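Long-range contact in anaphase-promoting complex subunit CUT9 (Schizosaccharomyces pombe, PDB 2XPI), which serves as a TPR-repeat subunit of the anaphase-promoting complex/cyclosome, the E3 ubiquitin ligase that controls progression through mitosis and G1: residues N45-T57 with M191-C203. Sequence-based numbering, arbitrary orientation.
Sequences NSQLSTLTISPMT and MQDGGIKLEASMC
Four hydrogen bonds converge on the D193 carboxylate, three of them from the loop 45-57. OD2 accepts from S49 N (2.8 Å, 169°) on its syn side and from T52 OG1 through its anti lone pair. OD1 takes S49 OG at 2.8 Å, also syn, both S49 donors lying somewhat out of the carboxylate plane, and, nearly along its C-O bond, G195 N, which makes an Asx turn. CG sits between the backbone N and carbonyl carbon (chi1 65°), pointing the carboxylate at the loop and letting OD1 fold back to G195 N. An asparagine here would probably leave two donors of one oxygen facing an NH2 that cannot accept. L51 lays CD1 against the G194-G195 backbone. The loop lies along 193-197, the approach to helix 198-212, the first of TPR 4, whose N-cap is K197. Backbone bonds fix the register: L198 N reaches L48 O from above its carbonyl plane (2.9 Å), while E199 N meets S46 O in the S46 carbonyl plane (2.8 Å). Q47, bent at chi2 (-47°), turns its amide back to this helix start; NE2 donates to E199 OE1 (2.8 Å) and OE1 accepts from K197 NZ (3.3 Å). D93 of the second subunit hydrogen-bonds T50 OG1, placing the contact at the homodimer interface.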
loop_
_atom_site.group_PDB
_atom_site.type_symbol
_atom_site.label_atom_id
_atom_site.label_comp_id
_atom_site.label_asym_id
_atom_site.label_seq_id
_atom_site.Cartn_x
_atom_site.Cartn_y
_atom_site.Cartn_z
ATOM N N ASN A 45 12.406 -6.784 29.453
ATOM C CA ASN A 45 11.307 -7.227 28.591
ATOM C C ASN A 45 10.923 -6.164 27.549
ATOM O O ASN A 45 11.185 -6.318 26.342
ATOM C CB ASN A 45 10.079 -7.615 29.428
ATOM C CG ASN A 45 9.176 -8.642 28.721
ATOM O OD1 ASN A 45 9.373 -8.971 27.540
ATOM N ND2 ASN A 45 8.183 -9.157 29.451
ATOM N N SER A 46 10.294 -5.087 28.019
ATOM C CA SER A 46 10.028 -3.947 27.163
ATOM C C SER A 46 11.312 -3.135 27.035
ATOM O O SER A 46 11.360 -2.124 26.344
ATOM C CB SER A 46 8.906 -3.089 27.737
ATOM O OG SER A 46 9.359 -2.370 28.871
ATOM N N GLN A 47 12.354 -3.590 27.718
ATOM C CA GLN A 47 13.662 -2.964 27.639
ATOM C C GLN A 47 14.414 -3.473 26.426
ATOM O O GLN A 47 15.481 -2.969 26.102
ATOM C CB GLN A 47 14.485 -3.271 28.895
ATOM C CG GLN A 47 13.858 -2.801 30.183
ATOM C CD GLN A 47 13.366 -1.378 30.075
ATOM O OE1 GLN A 47 14.157 -0.438 29.996
ATOM N NE2 GLN A 47 12.048 -1.212 30.048
ATOM N N LEU A 48 13.877 -4.485 25.758
ATOM C CA LEU A 48 14.549 -4.993 24.575
ATOM C C LEU A 48 13.777 -4.647 23.290
ATOM O O LEU A 48 12.694 -4.054 23.335
ATOM C CB LEU A 48 14.798 -6.504 24.698
ATOM C CG LEU A 48 15.651 -7.019 25.881
ATOM C CD1 LEU A 48 15.666 -8.547 25.932
ATOM C CD2 LEU A 48 17.080 -6.468 25.854
ATOM N N SER A 49 14.351 -5.013 22.145
ATOM C CA SER A 49 13.732 -4.754 20.844
ATOM C C SER A 49 13.504 -6.064 20.103
ATOM O O SER A 49 13.595 -7.132 20.684
ATOM C CB SER A 49 14.626 -3.842 20.001
ATOM O OG SER A 49 15.847 -4.489 19.678
ATOM N N THR A 50 13.216 -5.992 18.815
ATOM C CA THR A 50 12.987 -7.218 18.075
ATOM C C THR A 50 14.278 -8.003 17.846
ATOM O O THR A 50 14.242 -9.207 17.693
ATOM C CB THR A 50 12.270 -6.963 16.751
ATOM O OG1 THR A 50 13.047 -6.062 15.949
ATOM C CG2 THR A 50 10.918 -6.350 17.032
ATOM N N LEU A 51 15.415 -7.323 17.842
ATOM C CA LEU A 51 16.684 -8.010 17.701
ATOM C C LEU A 51 16.750 -9.240 18.596
ATOM O O LEU A 51 17.268 -10.273 18.187
ATOM C CB LEU A 51 17.849 -7.061 17.991
ATOM C CG LEU A 51 17.948 -5.880 17.020
ATOM C CD1 LEU A 51 19.240 -5.097 17.242
ATOM C CD2 LEU A 51 17.850 -6.388 15.580
ATOM N N THR A 52 16.213 -9.133 19.809
ATOM C CA THR A 52 16.181 -10.253 20.759
ATOM C C THR A 52 15.355 -11.471 20.278
ATOM O O THR A 52 15.655 -12.604 20.633
ATOM C CB THR A 52 15.678 -9.791 22.144
ATOM O OG1 THR A 52 16.744 -9.158 22.852
ATOM C CG2 THR A 52 15.204 -10.968 22.971
ATOM N N ILE A 53 14.330 -11.218 19.468
ATOM C CA ILE A 53 13.462 -12.247 18.902
ATOM C C ILE A 53 13.897 -12.684 17.507
ATOM O O ILE A 53 13.219 -13.473 16.872
ATOM C CB ILE A 53 12.040 -11.708 18.631
ATOM C CG1 ILE A 53 11.444 -10.977 19.812
ATOM C CG2 ILE A 53 11.088 -12.835 18.269
ATOM C CD1 ILE A 53 10.080 -10.441 19.440
ATOM N N SER A 54 14.968 -12.129 16.973
ATOM C CA SER A 54 15.354 -12.547 15.642
ATOM C C SER A 54 15.801 -14.028 15.684
ATOM O O SER A 54 16.525 -14.432 16.593
ATOM C CB SER A 54 16.461 -11.648 15.116
ATOM O OG SER A 54 16.871 -12.077 13.832
ATOM N N PRO A 55 15.336 -14.846 14.729
ATOM C CA PRO A 55 15.854 -16.213 14.587
ATOM C C PRO A 55 17.375 -16.210 14.510
ATOM O O PRO A 55 18.004 -17.147 14.979
ATOM C CB PRO A 55 15.295 -16.676 13.243
ATOM C CG PRO A 55 14.111 -15.784 12.980
ATOM C CD PRO A 55 14.255 -14.540 13.780
ATOM N N MET A 56 17.959 -15.160 13.945
ATOM C CA MET A 56 19.412 -15.092 13.785
ATOM C C MET A 56 20.185 -15.092 15.099
ATOM O O MET A 56 21.405 -14.999 15.072
ATOM C CB MET A 56 19.819 -13.864 12.963
ATOM C CG MET A 56 19.370 -13.911 11.507
ATOM S SD MET A 56 20.117 -15.310 10.647
ATOM C CE MET A 56 21.808 -14.720 10.555
ATOM N N THR A 57 19.490 -15.171 16.240
ATOM C CA THR A 57 20.163 -15.251 17.547
ATOM C C THR A 57 20.729 -16.649 17.753
ATOM O O THR A 57 21.551 -16.873 18.640
ATOM C CB THR A 57 19.235 -14.958 18.749
ATOM O OG1 THR A 57 18.134 -15.876 18.738
ATOM C CG2 THR A 57 18.724 -13.501 18.740
ATOM N N MET A 191 18.824 -5.602 29.499
ATOM C CA MET A 191 19.450 -4.275 29.467
ATOM C C MET A 191 19.408 -3.585 28.085
ATOM O O MET A 191 18.633 -2.642 27.896
ATOM C CB MET A 191 20.885 -4.325 30.029
ATOM C CG MET A 191 21.878 -5.209 29.260
ATOM S SD MET A 191 21.520 -6.972 29.359
ATOM C CE MET A 191 21.473 -7.213 31.131
ATOM N N GLN A 192 20.235 -4.051 27.138
ATOM C CA GLN A 192 20.310 -3.475 25.780
ATOM C C GLN A 192 20.791 -4.473 24.704
ATOM O O GLN A 192 21.836 -5.097 24.860
ATOM C CB GLN A 192 21.223 -2.235 25.764
ATOM C CG GLN A 192 20.567 -0.927 26.222
ATOM C CD GLN A 192 21.509 0.271 26.151
ATOM O OE1 GLN A 192 22.449 0.302 25.349
ATOM N NE2 GLN A 192 21.255 1.264 26.994
ATOM N N ASP A 193 20.047 -4.586 23.604
ATOM C CA ASP A 193 20.375 -5.530 22.531
ATOM C C ASP A 193 20.804 -4.911 21.186
ATOM O O ASP A 193 21.203 -5.635 20.273
ATOM C CB ASP A 193 19.196 -6.475 22.283
ATOM C CG ASP A 193 17.972 -5.750 21.758
ATOM O OD1 ASP A 193 18.122 -4.623 21.228
ATOM O OD2 ASP A 193 16.858 -6.304 21.880
ATOM N N GLY A 194 20.705 -3.591 21.048
ATOM C CA GLY A 194 21.171 -2.924 19.849
ATOM C C GLY A 194 20.056 -2.208 19.102
ATOM O O GLY A 194 20.327 -1.343 18.268
ATOM N N GLY A 195 18.810 -2.589 19.387
ATOM C CA GLY A 195 17.644 -1.969 18.772
ATOM C C GLY A 195 16.978 -0.957 19.679
ATOM O O GLY A 195 17.470 -0.710 20.784
ATOM N N ILE A 196 15.888 -0.352 19.199
ATOM C CA ILE A 196 15.080 0.609 19.971
ATOM C C ILE A 196 14.325 -0.112 21.082
ATOM O O ILE A 196 13.661 -1.107 20.817
ATOM C CB ILE A 196 13.968 1.268 19.120
ATOM C CG1 ILE A 196 14.423 1.601 17.687
ATOM C CG2 ILE A 196 13.342 2.452 19.867
ATOM C CD1 ILE A 196 15.673 2.306 17.614
ATOM N N LYS A 197 14.390 0.380 22.316
ATOM C CA LYS A 197 13.687 -0.305 23.404
ATOM C C LYS A 197 12.217 -0.284 23.095
ATOM O O LYS A 197 11.679 0.757 22.796
ATOM C CB LYS A 197 13.929 0.380 24.740
ATOM C CG LYS A 197 15.367 0.360 25.196
ATOM C CD LYS A 197 15.448 0.691 26.658
ATOM C CE LYS A 197 16.882 0.618 27.139
ATOM N NZ LYS A 197 16.956 0.598 28.632
ATOM N N LEU A 198 11.562 -1.434 23.148
ATOM C CA LEU A 198 10.142 -1.478 22.841
ATOM C C LEU A 198 9.354 -0.511 23.740
ATOM O O LEU A 198 8.293 0.002 23.353
ATOM C CB LEU A 198 9.609 -2.911 22.916
ATOM C CG LEU A 198 9.925 -3.785 21.697
ATOM C CD1 LEU A 198 9.550 -5.246 21.937
ATOM C CD2 LEU A 198 9.224 -3.252 20.447
ATOM N N GLU A 199 9.877 -0.238 24.930
ATOM C CA GLU A 199 9.273 0.784 25.775
ATOM C C GLU A 199 9.216 2.133 25.038
ATOM O O GLU A 199 8.215 2.850 25.107
ATOM C CB GLU A 199 10.041 0.942 27.088
ATOM C CG GLU A 199 9.427 1.995 28.012
ATOM C CD GLU A 199 10.215 2.201 29.295
ATOM O OE1 GLU A 199 11.189 1.445 29.535
ATOM O OE2 GLU A 199 9.858 3.124 30.062
ATOM N N ALA A 200 10.290 2.485 24.330
ATOM C CA ALA A 200 10.302 3.733 23.596
ATOM C C ALA A 200 9.235 3.701 22.523
ATOM O O ALA A 200 8.379 4.593 22.448
ATOM C CB ALA A 200 11.625 3.960 22.989
ATOM N N SER A 201 9.268 2.650 21.712
ATOM C CA SER A 201 8.383 2.509 20.564
ATOM C C SER A 201 6.911 2.598 20.924
ATOM O O SER A 201 6.101 3.106 20.150
ATOM C CB SER A 201 8.668 1.190 19.838
ATOM O OG SER A 201 10.006 1.175 19.348
ATOM N N MET A 202 6.549 2.105 22.098
ATOM C CA MET A 202 5.156 2.186 22.508
ATOM C C MET A 202 4.730 3.610 22.962
ATOM O O MET A 202 3.566 3.991 22.810
ATOM C CB MET A 202 4.839 1.111 23.558
ATOM C CG MET A 202 4.945 -0.306 23.014
ATOM S SD MET A 202 4.243 -1.553 24.115
ATOM C CE MET A 202 5.572 -1.851 25.267
ATOM N N CYS A 203 5.668 4.393 23.501
ATOM C CA CYS A 203 5.384 5.801 23.824
ATOM C C CYS A 203 5.228 6.579 22.535
ATOM O O CYS A 203 4.456 7.530 22.479
ATOM C CB CYS A 203 6.507 6.449 24.636
ATOM S SG CYS A 203 6.643 5.958 26.370
#